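Local coordinates for motility protein B (Helicobacter pylori, PDB 3CYP) that probably forms, with MotA, the stator of the flagellar motor and fastens it to the cell wall, this chain being its periplasmic peptidoglycan-binding domain of OmpA-like fold, at residues D18-I23 with I74-N79; I39-F44 with R68-L73. All coordinates share one frame; numbering follows the deposited sequence. Where two conformers were deposited one is given.

Contact 1 (D18-I23 with I74-N79)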
# COMPACT_ATOMS: atom_id res chain seq x y z
N ASP B 18 -14.85 12.22 -12.45
CA ASP B 18 -15.21 13.02 -11.30
C ASP B 18 -14.37 12.58 -10.11
O ASP B 18 -13.93 13.42 -9.31
CB ASP B 18 -16.68 12.85 -10.97
CG ASP B 18 -17.56 13.75 -11.82
OD1 ASP B 18 -18.78 13.54 -11.78
OD2 ASP B 18 -17.01 14.62 -12.52
N MET B 19 -14.16 11.27 -9.99
CA MET B 19 -13.37 10.78 -8.84
C MET B 19 -11.90 11.15 -8.99
O MET B 19 -11.25 11.47 -7.98
CB MET B 19 -13.53 9.28 -8.61
CG MET B 19 -13.05 8.86 -7.20
SD MET B 19 -13.00 7.07 -6.94
CE MET B 19 -14.74 6.71 -6.87
N MET B 20 -11.35 11.12 -10.20
CA MET B 20 -9.94 11.56 -10.44
C MET B 20 -9.77 13.01 -9.98
O MET B 20 -8.82 13.37 -9.29
CB MET B 20 -9.58 11.45 -11.91
CG MET B 20 -9.40 10.01 -12.34
SD MET B 20 -7.95 9.20 -11.58
CE MET B 20 -6.58 10.03 -12.44
N LEU B 21 -10.73 13.84 -10.34
CA LEU B 21 -10.67 15.25 -9.98
C LEU B 21 -10.71 15.44 -8.48
O LEU B 21 -10.02 16.31 -7.94
CB LEU B 21 -11.83 16.03 -10.57
CG LEU B 21 -11.65 16.44 -12.01
CD1 LEU B 21 -13.05 16.83 -12.55
CD2 LEU B 21 -10.64 17.57 -12.09
N TYR B 22 -11.50 14.64 -7.80
CA TYR B 22 -11.64 14.76 -6.33
C TYR B 22 -10.36 14.22 -5.68
O TYR B 22 -9.78 14.86 -4.77
CB TYR B 22 -12.90 14.06 -5.82
CG TYR B 22 -13.21 14.24 -4.35
CD1 TYR B 22 -12.66 15.27 -3.60
CD2 TYR B 22 -14.10 13.39 -3.71
CE1 TYR B 22 -12.96 15.42 -2.28
CE2 TYR B 22 -14.39 13.51 -2.37
CZ TYR B 22 -13.84 14.55 -1.66
OH TYR B 22 -14.13 14.68 -0.32
N ILE B 23 -9.88 13.08 -6.17
CA ILE B 23 -8.59 12.56 -5.64
C ILE B 23 -7.45 13.58 -5.81
O ILE B 23 -6.63 13.77 -4.93
CB ILE B 23 -8.21 11.22 -6.29
CG1 ILE B 23 -9.22 10.14 -5.94
CG2 ILE B 23 -6.79 10.77 -5.87
CD1 ILE B 23 -9.12 8.91 -6.77
N ILE B 74 -0.43 8.93 -5.39
CA ILE B 74 1.00 8.91 -5.66
C ILE B 74 1.31 9.48 -7.05
O ILE B 74 2.25 10.24 -7.22
CB ILE B 74 1.58 7.49 -5.48
CG1 ILE B 74 1.53 7.13 -3.99
CG2 ILE B 74 3.02 7.37 -6.05
CD1 ILE B 74 1.70 5.61 -3.70
N GLN B 75 0.49 9.13 -8.02
CA GLN B 75 0.60 9.79 -9.33
C GLN B 75 0.54 11.31 -9.27
O GLN B 75 1.18 11.99 -10.05
CB GLN B 75 -0.51 9.30 -10.28
CG GLN B 75 -0.34 7.87 -10.72
CD GLN B 75 -1.40 7.46 -11.71
OE1 GLN B 75 -2.55 7.26 -11.34
NE2 GLN B 75 -1.03 7.38 -13.01
N TYR B 76 -0.30 11.84 -8.38
CA TYR B 76 -0.45 13.27 -8.20
C TYR B 76 0.61 13.89 -7.26
O TYR B 76 0.54 15.09 -6.93
CB TYR B 76 -1.85 13.56 -7.71
CG TYR B 76 -2.97 13.49 -8.76
CD1 TYR B 76 -4.10 12.70 -8.56
CD2 TYR B 76 -2.91 14.26 -9.91
CE1 TYR B 76 -5.17 12.69 -9.51
CE2 TYR B 76 -3.94 14.27 -10.82
CZ TYR B 76 -5.07 13.49 -10.62
OH TYR B 76 -6.08 13.54 -11.58
N GLY B 77 1.59 13.08 -6.83
CA GLY B 77 2.74 13.58 -6.16
C GLY B 77 2.81 13.37 -4.67
O GLY B 77 3.73 13.85 -4.04
N VAL B 78 1.87 12.62 -4.11
CA VAL B 78 1.95 12.33 -2.66
C VAL B 78 3.11 11.38 -2.45
O VAL B 78 3.27 10.40 -3.17
CB VAL B 78 0.64 11.80 -2.08
CG1 VAL B 78 0.85 11.45 -0.54
CG2 VAL B 78 -0.44 12.81 -2.26
N ASN B 79 3.89 11.67 -1.41
CA ASN B 79 5.04 10.84 -1.07
C ASN B 79 4.53 9.46 -0.56
O ASN B 79 3.74 9.41 0.36
CB ASN B 79 5.82 11.56 0.02
CG ASN B 79 6.66 12.74 -0.51
OD1 ASN B 79 7.01 12.81 -1.69
ND2 ASN B 79 6.93 13.70 0.39
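Tyr76, at the Schellman end of helix 58-75, is laid against Met20 and Ile23 of helix 17-30, a helix-to-helix-end contact in the OmpA-like domain. Two backbone bonds identify the motif: Gly77 N to Ile74 O at 2.9 Å and Val78 N to Leu73 O at 3.0 Å. Gly77, with a positive phi of 105°, is the C-prime residue of the motif. Tyr76 is the first residue to leave helical angles, and its CB points toward helix 17-30. With CG beside the backbone N and anti to the carbonyl carbon (chi1 -76°), the ring spans the gap between the two backbones.

The phenol end meets Met20 twice. Its OH lies 3.6 Å from the methyl CE of Met20, and Met20 O stands equally near the hydroxyl but is not hydrogen-bonded to it. The Met20 chain is bent at both chi2 and chi3, which turns the methyl back toward the hydroxyl end of the ring; CE is also 4.2 Å from Tyr76 CZ. The side chains cross at a slant instead of meeting head-on. Nearer the base of the ring, Ile23 CG2 approaches the edge of Tyr76, close to the ring plane, 4.3 Å from CD1. With no hydrogen bond between the two segments, the contact rests on van der Waals packing and buries a modest 166 Å² over both sides.

Farther along helix 17-30, Tyr76 also packs on Glu24 and Ala27, while its carbonyl O accepts a hydrogen bond from Gln31 NE2. Val78, just past the glycine, reaches Ala27 and Ile30 of the same helix and Leu83 of strand 83-87, and Ile74 packs on Tyr67 of the second subunit.

Contact 2 (I39-F44 with R68-L73)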
# COMPACT_ATOMS: atom_id res chain seq x y z
N ILE B 39 -1.26 9.34 5.97
CA ILE B 39 -2.59 9.14 5.39
C ILE B 39 -2.81 7.65 5.17
O ILE B 39 -1.96 6.99 4.57
CB ILE B 39 -2.63 9.84 4.02
CG1 ILE B 39 -2.39 11.35 4.21
CG2 ILE B 39 -3.92 9.48 3.23
CD1 ILE B 39 -3.48 12.04 4.82
N ASN B 40 -3.96 7.14 5.61
CA ASN B 40 -4.38 5.72 5.41
C ASN B 40 -5.62 5.77 4.55
O ASN B 40 -6.60 6.41 4.90
CB ASN B 40 -4.65 5.04 6.78
CG ASN B 40 -5.09 3.63 6.68
OD1 ASN B 40 -6.17 3.27 7.20
ND2 ASN B 40 -4.31 2.82 6.07
N VAL B 41 -5.53 5.10 3.39
CA VAL B 41 -6.58 5.07 2.40
C VAL B 41 -7.34 3.77 2.66
O VAL B 41 -6.79 2.65 2.50
CB VAL B 41 -5.98 5.05 0.99
CG1 VAL B 41 -7.09 4.99 -0.05
CG2 VAL B 41 -5.03 6.24 0.81
N ARG B 42 -8.58 3.93 3.14
CA ARG B 42 -9.39 2.81 3.62
C ARG B 42 -10.49 2.47 2.63
O ARG B 42 -11.30 3.32 2.32
CB ARG B 42 -10.06 3.16 4.95
CG ARG B 42 -9.06 3.43 5.98
CD ARG B 42 -9.69 3.52 7.34
NE ARG B 42 -8.63 3.74 8.30
CZ ARG B 42 -8.82 3.86 9.61
NH1 ARG B 42 -10.04 3.81 10.12
NH2 ARG B 42 -7.76 4.08 10.38
N GLY B 43 -10.58 1.19 2.27
CA GLY B 43 -11.60 0.73 1.33
C GLY B 43 -12.69 -0.09 1.99
O GLY B 43 -12.45 -0.83 2.95
N PHE B 44 -13.92 0.06 1.46
CA PHE B 44 -15.10 -0.59 2.01
C PHE B 44 -16.02 -1.03 0.88
O PHE B 44 -15.92 -0.56 -0.27
CB PHE B 44 -15.90 0.33 2.90
CG PHE B 44 -15.10 1.03 3.98
CD1 PHE B 44 -15.11 0.54 5.29
CD2 PHE B 44 -14.37 2.19 3.70
CE1 PHE B 44 -14.41 1.18 6.29
CE2 PHE B 44 -13.70 2.87 4.73
CZ PHE B 44 -13.71 2.35 6.02
N ARG B 68 -6.09 1.30 -5.48
CA ARG B 68 -6.20 2.10 -6.69
C ARG B 68 -6.26 3.58 -6.37
O ARG B 68 -5.61 4.37 -7.04
CB ARG B 68 -7.42 1.67 -7.51
CG ARG B 68 -7.13 0.33 -8.22
CD ARG B 68 -8.29 -0.24 -8.98
NE ARG B 68 -9.10 0.74 -9.69
CZ ARG B 68 -8.87 1.22 -10.91
NH1 ARG B 68 -7.80 0.86 -11.61
NH2 ARG B 68 -9.71 2.08 -11.43
N VAL B 69 -7.01 3.95 -5.35
CA VAL B 69 -7.06 5.35 -4.93
C VAL B 69 -5.67 5.77 -4.50
O VAL B 69 -5.17 6.86 -4.82
CB VAL B 69 -8.11 5.60 -3.86
CG1 VAL B 69 -7.90 6.98 -3.20
CG2 VAL B 69 -9.51 5.51 -4.52
N MET B 70 -5.01 4.93 -3.69
CA MET B 70 -3.64 5.24 -3.22
C MET B 70 -2.64 5.48 -4.39
O MET B 70 -1.83 6.43 -4.36
CB MET B 70 -3.12 4.16 -2.27
CG MET B 70 -1.91 4.63 -1.54
SD MET B 70 -1.09 3.27 -0.63
CE MET B 70 -0.48 2.26 -1.97
N LYS B 71 -2.72 4.63 -5.42
CA LYS B 71 -1.86 4.77 -6.59
C LYS B 71 -2.08 6.11 -7.25
O LYS B 71 -1.12 6.79 -7.64
CB LYS B 71 -2.14 3.69 -7.64
CG LYS B 71 -1.67 2.34 -7.24
CD LYS B 71 -1.33 1.52 -8.48
CE LYS B 71 -2.54 1.10 -9.22
NZ LYS B 71 -2.08 0.29 -10.42
N VAL B 72 -3.36 6.53 -7.36
CA VAL B 72 -3.67 7.84 -7.92
C VAL B 72 -3.11 8.99 -7.12
O VAL B 72 -2.48 9.91 -7.65
CB VAL B 72 -5.15 8.04 -8.21
CG1 VAL B 72 -5.37 9.46 -8.76
CG2 VAL B 72 -5.60 6.99 -9.23
N LEU B 73 -3.22 8.90 -5.79
CA LEU B 73 -2.60 9.93 -4.96
C LEU B 73 -1.09 10.06 -5.25
O LEU B 73 -0.49 11.16 -5.25
CB LEU B 73 -2.78 9.66 -3.45
CG LEU B 73 -4.24 9.82 -2.97
CD1 LEU B 73 -4.48 9.18 -1.60
CD2 LEU B 73 -4.65 11.29 -3.01
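Val41 meets Val69, Met70 and Leu73 across this contact. Before it, Ile39, second residue of strand 38-44, directs its CB at the helix, but its CG2 stays 4.9 Å from Leu73 CD1; it packs on Ile30 of helix 17-30 and on Leu83, Ile111 and Phe113 of the neighbouring strands. Asn40 has its CB turned away from the helix. Its OD1 accepts a hydrogen bond of 2.7 Å from Arg42 NE, in the carbonyl plane and near the guanidinium plane, with an N-H...O angle of 157°; its ND2 is bonded to Ser84 OG and Ser86 OG.

The two methyls of Val41 divide the helix surface between them. CG1, placed opposite the backbone N by a chi1 of 179°, lies 3.8 Å from Val69 CG1. CG2 meets Leu73 CD1 tip to tip, also at 3.8 Å, and reaches Met70 CB at 4.2 Å. All four residues are buried. Arg42, on the other face of the strand, forms a cation-pi pair with Phe112.

The axes of 39-44 and 68-73 approach to 8.8 Å, with their N-to-C directions 147° apart: these are the first strand and the helix of the beta-alpha-beta unit formed by strand 38-44, helix 58-75 and strand 83-87. Strand 38-44 lies between strands 83-87 and 108-114, Val41 touching Leu83 and Val109, while Met70 also meets Leu83 and Phe85.

Contacts 1 and 2 use successive parts of helix 58-75, and contact 2 is nested in the chain loop that contact 1 closes; their centres lie 10 Å apart. Helix 58-75 turns two adjoining sides to its neighbours: one to strand 38-44 (contact 2), the other, with its C-terminal end, to helix 17-30 (contact 1). Ile23 joins the two, its CG2 lying 3.5 Å from Val72 CG1 and 3.6 Å from Leu73 CD2, and Met20 SD adds a packing contact with Val72 CG1 at 3.8 Å. Leu73 thus serves both, offering CD1 to the strand and CD2 to the helix. Contact 2 is fully buried, contact 1 only partly, and both touch the second subunit.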